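Local coordinates for protein BA42 (Bizionia argentinensis, PDB 4OA3) that is of unknown function but binds two calcium ions and consists of a stand-alone TPM domain, at residues A16-I21 / N141-G146; G30-H35 / N64-Y69. One frame throughout, in Å; residues are numbered along the deposited sequence. Where two conformers were deposited one is given.

Contact 1. Residues A16-I21 / N141-G146. With CA (calcium ion), chain B.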
# COMPACT_ATOMS: atom_id res chain seq x y z
N ALA A 16 -7.90 -12.01 1.64
CA ALA A 16 -7.91 -11.23 2.87
C ALA A 16 -7.27 -9.86 2.64
O ALA A 16 -7.74 -8.84 3.16
CB ALA A 16 -7.17 -11.97 3.97
N ILE A 17 -6.22 -9.82 1.81
CA ILE A 17 -5.55 -8.57 1.50
C ILE A 17 -6.40 -7.66 0.66
O ILE A 17 -6.53 -6.47 0.96
CB ILE A 17 -4.18 -8.85 0.89
CG1 ILE A 17 -3.25 -9.53 1.95
CG2 ILE A 17 -3.53 -7.58 0.37
CD1 ILE A 17 -2.08 -10.23 1.36
N VAL A 18 -7.02 -8.21 -0.39
CA VAL A 18 -7.89 -7.40 -1.24
C VAL A 18 -9.09 -6.89 -0.44
O VAL A 18 -9.52 -5.75 -0.63
CB VAL A 18 -8.31 -8.24 -2.49
CG1 VAL A 18 -9.37 -7.52 -3.30
CG2 VAL A 18 -7.10 -8.53 -3.36
N ASP A 19 -9.62 -7.71 0.47
CA ASP A 19 -10.75 -7.32 1.34
C ASP A 19 -10.30 -6.18 2.30
O ASP A 19 -11.06 -5.23 2.52
CB ASP A 19 -11.23 -8.50 2.21
CG ASP A 19 -11.98 -9.59 1.46
OD1 ASP A 19 -12.31 -9.38 0.29
OD2 ASP A 19 -12.17 -10.68 2.04
N ALA A 20 -9.04 -6.23 2.77
CA ALA A 20 -8.49 -5.18 3.65
C ALA A 20 -8.38 -3.84 2.90
O ALA A 20 -8.70 -2.78 3.43
CB ALA A 20 -7.14 -5.59 4.19
N ILE A 21 -7.99 -3.89 1.61
CA ILE A 21 -7.94 -2.68 0.81
C ILE A 21 -9.34 -2.10 0.67
O ILE A 21 -9.54 -0.89 0.80
CB ILE A 21 -7.30 -2.93 -0.59
CG1 ILE A 21 -5.81 -3.28 -0.38
CG2 ILE A 21 -7.44 -1.68 -1.47
CD1 ILE A 21 -5.05 -3.75 -1.61
N ASN A 141 -8.00 -2.89 -6.80
CA ASN A 141 -7.53 -3.37 -5.51
C ASN A 141 -6.72 -4.65 -5.68
O ASN A 141 -6.16 -5.13 -4.70
CB ASN A 141 -8.69 -3.60 -4.58
CG ASN A 141 -9.50 -2.36 -4.28
OD1 ASN A 141 -9.11 -1.22 -4.55
ND2 ASN A 141 -10.62 -2.60 -3.59
N THR A 142 -6.59 -5.14 -6.92
CA THR A 142 -5.80 -6.33 -7.29
C THR A 142 -4.39 -6.21 -6.78
O THR A 142 -3.78 -5.15 -6.96
CB THR A 142 -5.66 -6.36 -8.84
OG1 THR A 142 -6.87 -5.99 -9.45
CG2 THR A 142 -5.22 -7.69 -9.40
N ILE A 143 -3.79 -7.32 -6.33
CA ILE A 143 -2.38 -7.32 -5.96
C ILE A 143 -1.61 -7.42 -7.28
O ILE A 143 -1.87 -8.32 -8.10
CB ILE A 143 -2.04 -8.48 -5.02
CG1 ILE A 143 -2.85 -8.34 -3.71
CG2 ILE A 143 -0.50 -8.53 -4.71
CD1 ILE A 143 -2.52 -9.34 -2.69
N SER A 144 -0.71 -6.49 -7.50
CA SER A 144 0.10 -6.47 -8.69
C SER A 144 1.29 -7.40 -8.43
O SER A 144 1.94 -7.35 -7.37
CB SER A 144 0.56 -5.04 -8.97
OG SER A 144 1.63 -5.01 -9.90
N LYS A 145 1.56 -8.29 -9.39
CA LYS A 145 2.69 -9.21 -9.29
C LYS A 145 3.69 -8.99 -10.42
O LYS A 145 3.29 -8.87 -11.56
CB LYS A 145 2.19 -10.65 -9.26
CG LYS A 145 1.31 -10.90 -8.05
CD LYS A 145 1.54 -12.28 -7.45
CE LYS A 145 0.69 -12.50 -6.23
NZ LYS A 145 -0.76 -12.45 -6.54
N GLY A 146 4.97 -8.88 -10.05
CA GLY A 146 6.09 -8.69 -10.98
C GLY A 146 7.23 -9.66 -10.66
O GLY A 146 7.06 -10.54 -9.79
OXT GLY A 146 8.31 -9.52 -11.28
CA CA B . -8.95 1.01 -5.02
O HOH W 1 -6.62 0.48 -5.11
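Asn141 reaches from the C-terminal segment to helix 11-24 and lies against Val18 and Ile21. Its CB is 3.9 Å from CG2 of Ile21 and also comes near Val18. CG follows anti to the carbonyl carbon (chi1 -61°), and the amide slides past Ile21 in the opposite direction, with Asn141 CG 3.5 Å from Ile21 CG2. At the tip the two branches part company in role: OD1 bonds a calcium ion at 2.3 Å, while ND2 stays beside the same Ile21 methyl, 3.9 Å from CG2. The metal bond, with Ile21 CG2 against the amide, probably limits its rotation. Glu25, Glu31, Asp137, the Leu139 carbonyl and water 1 share this ion. The backbone O of Asn141 is 3.6 Å from Ile21 CD1. Two residues on, Ile143 crosses Ile17 at about a right angle, its CD1 3.7 Å from Ile17 CG2. No hydrogen bond joins the segments; apolar packing does, and the calcium ion holds Asn141 by its OD1. Ile17 and Ile21 also rest on Ile118 of helix 110-128, and Ile143 lies on Val34 and Leu36, wedged between helix 11-24 and strand 31-37.

Contact 2. Residues G30-H35 / N64-Y69. With CA (calcium ion), chain C; CA (calcium ion), chain B.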
# COMPACT_ATOMS: atom_id res chain seq x y z
N GLY A 30 -8.15 8.11 -0.20
CA GLY A 30 -6.90 7.54 -0.68
C GLY A 30 -7.11 6.16 -1.27
O GLY A 30 -8.09 5.46 -0.98
N GLU A 31 -6.21 5.80 -2.18
CA GLU A 31 -6.28 4.52 -2.89
C GLU A 31 -5.05 3.72 -2.61
O GLU A 31 -3.95 4.28 -2.66
CB GLU A 31 -6.43 4.77 -4.36
CG GLU A 31 -7.76 5.43 -4.74
CD GLU A 31 -8.91 4.48 -5.00
OE1 GLU A 31 -8.63 3.32 -5.41
OE2 GLU A 31 -10.09 4.86 -4.77
N ILE A 32 -5.20 2.45 -2.30
CA ILE A 32 -4.08 1.60 -1.89
C ILE A 32 -3.90 0.41 -2.79
O ILE A 32 -4.86 -0.26 -3.11
CB ILE A 32 -4.29 1.10 -0.42
CG1 ILE A 32 -4.37 2.28 0.54
CG2 ILE A 32 -3.17 0.12 -0.02
CD1 ILE A 32 -5.04 1.95 1.83
N ARG A 33 -2.64 0.11 -3.21
CA ARG A 33 -2.32 -1.14 -3.87
C ARG A 33 -1.08 -1.75 -3.29
O ARG A 33 -0.23 -1.05 -2.71
CB ARG A 33 -2.10 -1.01 -5.39
CG ARG A 33 -3.35 -0.52 -6.10
CD ARG A 33 -3.28 -0.68 -7.60
NE ARG A 33 -3.27 -2.10 -7.95
CZ ARG A 33 -3.00 -2.56 -9.16
NH1 ARG A 33 -2.72 -1.73 -10.15
NH2 ARG A 33 -3.01 -3.86 -9.38
N VAL A 34 -0.97 -3.06 -3.41
CA VAL A 34 0.19 -3.85 -3.05
C VAL A 34 0.81 -4.37 -4.33
O VAL A 34 0.09 -4.83 -5.23
CB VAL A 34 -0.20 -5.02 -2.14
CG1 VAL A 34 0.96 -5.98 -1.88
CG2 VAL A 34 -0.76 -4.51 -0.82
N HIS A 35 2.16 -4.34 -4.40
CA HIS A 35 2.90 -4.96 -5.49
C HIS A 35 3.92 -5.89 -4.86
O HIS A 35 4.66 -5.47 -3.96
CB HIS A 35 3.63 -3.97 -6.37
CG HIS A 35 4.54 -4.61 -7.40
ND1 HIS A 35 4.07 -4.99 -8.65
CD2 HIS A 35 5.87 -4.85 -7.34
CE1 HIS A 35 5.15 -5.41 -9.31
NE2 HIS A 35 6.22 -5.36 -8.57
N ASN A 64 -3.52 10.90 -4.40
CA ASN A 64 -3.42 10.25 -3.12
C ASN A 64 -3.42 8.73 -3.15
O ASN A 64 -3.92 8.08 -2.25
CB ASN A 64 -4.46 10.81 -2.16
CG ASN A 64 -5.88 10.58 -2.61
OD1 ASN A 64 -6.13 10.14 -3.72
ND2 ASN A 64 -6.83 10.83 -1.73
N GLY A 65 -2.87 8.19 -4.23
CA GLY A 65 -2.61 6.75 -4.29
C GLY A 65 -1.35 6.44 -3.51
O GLY A 65 -0.44 7.27 -3.41
N VAL A 66 -1.29 5.25 -2.92
CA VAL A 66 -0.11 4.79 -2.21
C VAL A 66 0.12 3.34 -2.59
O VAL A 66 -0.84 2.57 -2.67
CB VAL A 66 -0.17 4.99 -0.67
CG1 VAL A 66 -1.38 4.29 -0.06
CG2 VAL A 66 1.12 4.51 0.01
N LEU A 67 1.38 3.01 -2.89
CA LEU A 67 1.83 1.67 -3.21
C LEU A 67 2.60 1.12 -2.02
O LEU A 67 3.54 1.76 -1.53
CB LEU A 67 2.77 1.69 -4.43
CG LEU A 67 3.36 0.34 -4.83
CD1 LEU A 67 2.28 -0.65 -5.25
CD2 LEU A 67 4.36 0.52 -5.97
N ILE A 68 2.23 -0.07 -1.57
CA ILE A 68 2.99 -0.89 -0.66
C ILE A 68 3.75 -1.89 -1.53
O ILE A 68 3.18 -2.84 -2.06
CB ILE A 68 2.13 -1.60 0.38
CG1 ILE A 68 1.38 -0.56 1.20
CG2 ILE A 68 3.01 -2.51 1.28
CD1 ILE A 68 0.32 -1.20 2.17
N TYR A 69 5.02 -1.60 -1.74
CA TYR A 69 5.91 -2.41 -2.56
C TYR A 69 6.68 -3.39 -1.70
O TYR A 69 7.30 -2.96 -0.72
CB TYR A 69 6.87 -1.46 -3.30
CG TYR A 69 8.01 -2.17 -3.97
CD1 TYR A 69 9.18 -2.44 -3.27
CD2 TYR A 69 7.90 -2.63 -5.26
CE1 TYR A 69 10.20 -3.17 -3.85
CE2 TYR A 69 8.96 -3.28 -5.88
CZ TYR A 69 10.06 -3.65 -5.12
OH TYR A 69 11.16 -4.30 -5.63
CA CA C . -11.92 5.69 -3.58
CA CA B . -8.95 1.01 -5.02
O HOH W 2 -10.76 5.50 -1.51
O HOH W 1 -6.62 0.48 -5.11
O HOH W 3 -10.83 7.82 -4.10
O HOH W 4 -12.37 3.26 -3.39
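Strands 31-35 and 65-69 run parallel, their axes 4.7 Å apart at 23°, laced by alternating backbone hydrogen bonds from Glu31 N to Asn64 O through to His35 N to Ile68 O. The first is the longest, 3.2 Å from Glu31 N to Asn64 O; Val66 N to Glu31 O is 2.8 Å. They are the two strands of the beta-alpha-beta unit made by strand 31-37, helix 44-54 and strand 65-71. On one face Ile32 and Val66 lie side by side, and Ile68 packs against Ile32 and Val34. Ile118 and Leu125 of helix 110-128 close over this apolar layer. On the other face Leu67 CD1 lies 3.8 Å from His35 CB. The His35 and Tyr69 rings run alongside, planes at 14°, and meet at their rims, CD2 to CD2 3.7 Å, with neither over the other. Glu37 hydrogen-bonds His35 NE2 and Tyr69 OH, while His35 ND1 bonds Ser144 OG. At the start of the strands the Asn64 amide turns back over Gly30, its CG between backbone N and carbonyl carbon (chi1 62°), and ND2 lies 3.5 Å from Gly30 CA. An alanine here would remove that amide and would probably leave the hydrogen-bond partners of its OD1 and ND2 without their mate. Glu31, bent at chi2, has a further polar partner in Glu138. Water 2, on one calcium ion, lies 2.7 Å from Gly30 O and probably donates to it. The Glu31 carboxylate bridges two calcium ions, OE1 bonding one at 2.4 Å and OE2 the other, while water 1 on the OE1-bound ion donates to Ile32 O, so the metal site is tied to the strand by both side chain and backbone.

The centres of contacts 1 and 2 lie 10 Å apart, and both contacts touch one calcium ion, to which Asn141 and Glu31 both contribute; water 1 belongs to both. Along the chain, helix 11-24 leads into strand 31-37, helix 44-54 crosses over to strand 65-71, and the C-terminal segment returns last, so contact 1 spans contact 2 in sequence. Strand 144-145 adds to the same mixed sheet at the edge of 31-37, where Ser144 OG probably hydrogen-bonds His35 ND1 and Thr142 O probably accepts from Arg33 NH2. The sheet and the calcium ion fasten the C-terminal segment to strand 31-37, and side-chain packing sets it against helix 11-24.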